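Local coordinates for phenol hydroxylase component phN (Pseudomonas stutzeri, PDB 3U52), which probably hydroxylates phenol and related aromatics at a diiron centre, as the iron-bearing hydroxylase component of a multicomponent monooxygenase, at residues Tyr298-Gly303 / Asp326-Leu331; Thr469-Gln472 / His476-Ile479. All coordinates share one frame; numbering follows the deposited sequence.

Contact 1. Residues Tyr298-Gly303 / Asp326-Leu331; sequences YYEQNG and DAKHHL
K328 and E300 form a salt bridge that ties helix 291-310 to the C-terminal region of helix 321-327 in this largely helical hydroxylase subunit. The backbones stay well apart: the nearest pair of CA atoms, those of E300 and K328, is separated by 10.9 Å, and only 72 Å² of surface is buried between the segments, so two long side chains do the bridging.

K328 can be followed outward from CB, which is set toward the partner segment. CG sits between the backbone N and the carbonyl carbon (chi1 78°), and on its way past it lies 4.0 Å above the plane of the neighbouring H329 ring, over the ring centre. CD is the first atom to reach the glutamate, 3.6 Å from E300 OE1. CE continues alongside the same oxygen at 3.5 Å from E300 OE1. The chain runs straight up to this point and then bends at its last torsion (chi4 -96°), a turn that brings K328 NZ to 2.7 Å from E300 OE1. The ammonium group also donates to the backbone O of N325, so this charge on a buried residue has at least two oxygen partners; the position near the C-terminal end of helix 321-327 would probably suit a positive charge.

E300 comes from the opposite direction, extended beyond CG, while W295 touches its side chain. Behind the lysine, A327 O accepts from both H330 N and L331 N, where the chain turns into helix 331-342, with H330 as N-cap. At the bridge itself the lysine meets the two carboxylate oxygens unequally: OE1 receives it on the syn lone pair, while E300 OE2 is 3.9 Å from K328 NZ.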
loop_
_atom_site.group_PDB
_atom_site.type_symbol
_atom_site.label_atom_id
_atom_site.label_comp_id
_atom_site.label_asym_id
_atom_site.label_seq_id
_atom_site.Cartn_x
_atom_site.Cartn_y
_atom_site.Cartn_z
ATOM N N TYR A 298 9.284 5.964 -30.748
ATOM C CA TYR A 298 10.098 6.573 -29.720
ATOM C C TYR A 298 11.384 7.164 -30.253
ATOM O O TYR A 298 11.862 8.149 -29.722
ATOM C CB TYR A 298 10.347 5.608 -28.555
ATOM C CG TYR A 298 9.047 5.263 -27.899
ATOM C CD1 TYR A 298 8.526 3.985 -27.981
ATOM C CD2 TYR A 298 8.310 6.241 -27.231
ATOM C CE1 TYR A 298 7.305 3.680 -27.391
ATOM C CE2 TYR A 298 7.096 5.955 -26.647
ATOM C CZ TYR A 298 6.596 4.678 -26.728
ATOM O OH TYR A 298 5.374 4.384 -26.139
ATOM N N TYR A 299 11.953 6.575 -31.290
ATOM C CA TYR A 299 13.149 7.160 -31.825
ATOM C C TYR A 299 12.849 7.899 -33.098
ATOM O O TYR A 299 13.200 9.076 -33.202
ATOM C CB TYR A 299 14.310 6.148 -32.057
ATOM C CG TYR A 299 15.506 6.894 -32.612
ATOM C CD1 TYR A 299 15.772 6.914 -33.992
ATOM C CD2 TYR A 299 16.315 7.674 -31.763
ATOM C CE1 TYR A 299 16.809 7.679 -34.511
ATOM C CE2 TYR A 299 17.345 8.433 -32.276
ATOM C CZ TYR A 299 17.582 8.448 -33.636
ATOM O OH TYR A 299 18.669 9.191 -34.101
ATOM N N GLU A 300 12.259 7.262 -34.099
ATOM C CA GLU A 300 12.167 7.973 -35.394
ATOM C C GLU A 300 11.299 9.264 -35.290
ATOM O O GLU A 300 11.704 10.323 -35.757
ATOM C CB GLU A 300 11.697 7.055 -36.524
ATOM C CG GLU A 300 12.760 6.027 -36.910
ATOM C CD GLU A 300 12.311 5.100 -38.022
ATOM O OE1 GLU A 300 12.531 3.877 -37.910
ATOM O OE2 GLU A 300 11.721 5.598 -38.994
ATOM N N GLN A 301 10.152 9.183 -34.621
ATOM C CA GLN A 301 9.272 10.348 -34.490
ATOM C C GLN A 301 9.737 11.299 -33.417
ATOM O O GLN A 301 10.073 12.460 -33.705
ATOM C CB GLN A 301 7.822 9.890 -34.280
ATOM C CG GLN A 301 7.265 9.234 -35.568
ATOM C CD GLN A 301 5.862 8.635 -35.451
ATOM O OE1 GLN A 301 5.179 8.710 -34.399
ATOM N NE2 GLN A 301 5.418 8.024 -36.552
ATOM N N ASN A 302 9.784 10.844 -32.166
ATOM C CA ASN A 302 10.136 11.748 -31.055
ATOM C C ASN A 302 11.578 12.284 -31.147
ATOM O O ASN A 302 11.826 13.478 -30.990
ATOM C CB ASN A 302 9.891 11.066 -29.701
ATOM C CG ASN A 302 8.417 10.740 -29.441
ATOM O OD1 ASN A 302 7.525 11.116 -30.202
ATOM N ND2 ASN A 302 8.162 10.023 -28.361
ATOM N N GLY A 303 12.518 11.391 -31.433
ATOM C CA GLY A 303 13.951 11.697 -31.595
ATOM C C GLY A 303 14.164 12.609 -32.796
ATOM O O GLY A 303 14.982 13.518 -32.735
ATOM N N ASP A 326 16.654 0.947 -40.373
ATOM C CA ASP A 326 16.546 -0.269 -41.161
ATOM C C ASP A 326 16.673 -1.611 -40.374
ATOM O O ASP A 326 15.999 -2.567 -40.709
ATOM C CB ASP A 326 17.592 -0.252 -42.278
ATOM C CG ASP A 326 17.410 -1.418 -43.235
ATOM O OD1 ASP A 326 16.501 -1.325 -44.096
ATOM O OD2 ASP A 326 18.159 -2.439 -43.118
ATOM N N ALA A 327 17.499 -1.671 -39.313
ATOM C CA ALA A 327 17.672 -2.920 -38.541
ATOM C C ALA A 327 16.432 -3.291 -37.726
ATOM O O ALA A 327 16.313 -4.419 -37.256
ATOM C CB ALA A 327 18.912 -2.854 -37.596
ATOM N N LYS A 328 15.522 -2.351 -37.542
ATOM C CA LYS A 328 14.342 -2.607 -36.728
ATOM C C LYS A 328 13.520 -3.776 -37.285
ATOM O O LYS A 328 12.796 -4.448 -36.519
ATOM C CB LYS A 328 13.478 -1.325 -36.546
ATOM C CG LYS A 328 12.607 -0.959 -37.779
ATOM C CD LYS A 328 11.882 0.341 -37.526
ATOM C CE LYS A 328 11.121 0.808 -38.785
ATOM N NZ LYS A 328 11.926 1.769 -39.547
ATOM N N HIS A 329 13.651 -4.046 -38.598
ATOM C CA HIS A 329 12.920 -5.163 -39.223
ATOM C C HIS A 329 13.571 -6.552 -38.952
ATOM O O HIS A 329 13.012 -7.582 -39.327
ATOM C CB HIS A 329 12.759 -4.937 -40.724
ATOM C CG HIS A 329 12.094 -3.641 -41.053
ATOM N ND1 HIS A 329 10.781 -3.376 -40.721
ATOM C CD2 HIS A 329 12.564 -2.523 -41.653
ATOM C CE1 HIS A 329 10.469 -2.147 -41.107
ATOM N NE2 HIS A 329 11.534 -1.613 -41.681
ATOM N N HIS A 330 14.757 -6.545 -38.329
ATOM C CA HIS A 330 15.629 -7.755 -38.261
ATOM C C HIS A 330 16.095 -8.074 -36.852
ATOM O O HIS A 330 16.221 -9.241 -36.468
ATOM C CB HIS A 330 16.870 -7.518 -39.130
ATOM C CG HIS A 330 16.582 -7.518 -40.608
ATOM N ND1 HIS A 330 16.288 -8.670 -41.308
ATOM C CD2 HIS A 330 16.524 -6.510 -41.504
ATOM C CE1 HIS A 330 16.076 -8.370 -42.577
ATOM N NE2 HIS A 330 16.222 -7.067 -42.723
ATOM N N LEU A 331 16.324 -7.016 -36.073
ATOM C CA LEU A 331 17.036 -7.088 -34.771
ATOM C C LEU A 331 16.548 -8.168 -33.793
ATOM O O LEU A 331 17.338 -9.018 -33.329
ATOM C CB LEU A 331 16.925 -5.756 -34.075
ATOM C CG LEU A 331 18.131 -5.309 -33.312
ATOM C CD1 LEU A 331 19.384 -5.208 -34.266
ATOM C CD2 LEU A 331 17.778 -3.911 -32.792
#

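Contact 2. Residues Thr469-Gln472 / His476-Ile479; sequences TVVQ and HINI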
loop_
_atom_site.group_PDB
_atom_site.type_symbol
_atom_site.label_atom_id
_atom_site.label_comp_id
_atom_site.label_asym_id
_atom_site.label_seq_id
_atom_site.Cartn_x
_atom_site.Cartn_y
_atom_site.Cartn_z
ATOM N N THR A 469 32.095 -26.563 -16.818
ATOM C CA THR A 469 32.719 -26.003 -15.626
ATOM C C THR A 469 32.617 -24.469 -15.587
ATOM O O THR A 469 32.430 -23.894 -14.525
ATOM C CB THR A 469 34.199 -26.431 -15.540
ATOM O OG1 THR A 469 34.269 -27.873 -15.568
ATOM C CG2 THR A 469 34.867 -25.903 -14.282
ATOM N N VAL A 470 32.787 -23.815 -16.733
ATOM C CA VAL A 470 32.606 -22.361 -16.802
ATOM C C VAL A 470 31.160 -22.026 -16.413
ATOM O O VAL A 470 30.928 -21.195 -15.549
ATOM C CB VAL A 470 32.987 -21.777 -18.177
ATOM C CG1 VAL A 470 32.775 -20.270 -18.211
ATOM C CG2 VAL A 470 34.457 -22.107 -18.535
ATOM N N VAL A 471 30.194 -22.703 -17.008
ATOM C CA VAL A 471 28.779 -22.385 -16.750
ATOM C C VAL A 471 28.385 -22.641 -15.279
ATOM O O VAL A 471 27.806 -21.768 -14.644
ATOM C CB VAL A 471 27.883 -23.104 -17.740
ATOM C CG1 VAL A 471 26.420 -22.986 -17.346
ATOM C CG2 VAL A 471 28.152 -22.557 -19.167
ATOM N N GLN A 472 28.716 -23.806 -14.733
ATOM C CA GLN A 472 28.330 -24.168 -13.366
ATOM C C GLN A 472 29.197 -23.488 -12.311
ATOM O O GLN A 472 28.666 -22.916 -11.334
ATOM C CB GLN A 472 28.359 -25.712 -13.157
ATOM C CG GLN A 472 27.927 -26.157 -11.707
ATOM C CD GLN A 472 26.435 -25.989 -11.498
ATOM O OE1 GLN A 472 25.618 -26.650 -12.159
ATOM N NE2 GLN A 472 26.062 -25.047 -10.608
ATOM N N HIS A 476 27.894 -19.685 -11.980
ATOM C CA HIS A 476 26.886 -20.126 -11.005
ATOM C C HIS A 476 25.561 -20.370 -11.663
ATOM O O HIS A 476 24.550 -20.207 -11.016
ATOM C CB HIS A 476 26.669 -19.063 -9.919
ATOM C CG HIS A 476 27.812 -18.927 -8.957
ATOM N ND1 HIS A 476 27.735 -18.146 -7.821
ATOM C CD2 HIS A 476 29.054 -19.449 -8.962
ATOM C CE1 HIS A 476 28.882 -18.201 -7.167
ATOM N NE2 HIS A 476 29.703 -18.968 -7.850
ATOM N N ILE A 477 25.547 -20.694 -12.959
ATOM C CA ILE A 477 24.339 -21.175 -13.620
ATOM C C ILE A 477 24.133 -22.653 -13.272
ATOM O O ILE A 477 25.024 -23.492 -13.491
ATOM C CB ILE A 477 24.377 -20.845 -15.158
ATOM C CG1 ILE A 477 24.141 -19.320 -15.356
ATOM C CG2 ILE A 477 23.394 -21.710 -15.960
ATOM C CD1 ILE A 477 24.644 -18.731 -16.646
ATOM N N ASN A 478 23.000 -22.990 -12.671
ATOM C CA ASN A 478 22.807 -24.382 -12.296
ATOM C C ASN A 478 22.339 -25.128 -13.513
ATOM O O ASN A 478 21.203 -24.969 -13.919
ATOM C CB ASN A 478 21.784 -24.538 -11.179
ATOM C CG ASN A 478 22.254 -23.888 -9.890
ATOM O OD1 ASN A 478 21.497 -23.178 -9.233
ATOM N ND2 ASN A 478 23.514 -24.102 -9.547
ATOM N N ILE A 479 23.225 -25.935 -14.078
ATOM C CA ILE A 479 22.903 -26.712 -15.272
ATOM C C ILE A 479 21.700 -27.640 -15.087
ATOM O O ILE A 479 21.655 -28.450 -14.151
ATOM C CB ILE A 479 24.106 -27.492 -15.767
ATOM C CG1 ILE A 479 25.261 -26.527 -16.057
ATOM C CG2 ILE A 479 23.703 -28.345 -17.001
ATOM C CD1 ILE A 479 26.655 -27.190 -16.076
#
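Q472 folds its side chain back over the segment that leaves its own helix, and V471 faces the same segment with one methyl branch and its carbonyl. Helix 467-474 ends at a wide turn: H476 is the first residue to depart from helical angles, with positive phi, and I477 N donates to V471 O at 3.0 Å. That bond links residues six positions apart, one more than the 6→1 bond of a Schellman motif, in keeping with the pi-type widening at 470-472.

The glutamine has CG anti to its backbone nitrogen and then bends at chi2 (73°), which carries the amide over I477 O toward I479. There Q472 OE1 accepts from I479 N at 3.1 Å; the N-H points fairly straight at the oxygen (155°), although the donor stands above the carbonyl plane. The side chains of Q472 and N478 cross obliquely, yet their amide planes are only 21° apart. Put in place of Q472, an alanine would probably leave I479 N without this acceptor, and remove the amide that lies over I477 O.

V471 and I477 also meet at a slant, V471 CG1 lying 3.6 Å from I477 CG2. The same V471 CG1 approaches I479 CG1 at 3.9 Å, while Q472 CB packs 3.7 Å from I479 CD1, so the isoleucine is wedged against both residues.

A bound xenon lies about 4 Å from the I479 side chain. Further out, V471 rests on A345, just beyond helix 331-342; H476 stacks on H164 of helix 162-166 and bonds D161 through ND1; and I479 leans on F484, on the way to helix 490-498.

In the fold
The two contacts follow one another along the chain, contact 1 closing before contact 2 opens, and they do not touch: their centres are 36 Å apart and their nearest atoms about 21 Å. Contact 1 joins helix 291-310 to the region where helix 321-327 gives way to helix 331-342, across a 22-residue connection, whereas contact 2 is a local turn at the end of helix 467-474. Between them in sequence come the four zinc-binding cysteines and the two-stranded antiparallel sheet. Helix 331-342 gives an indirect link, since it starts within contact 1 and A345, just past its end, touches V471 of contact 2. Neither contact contains a metal ligand; contact 1 bridges segments far apart in sequence, contact 2 a helix and its own exit.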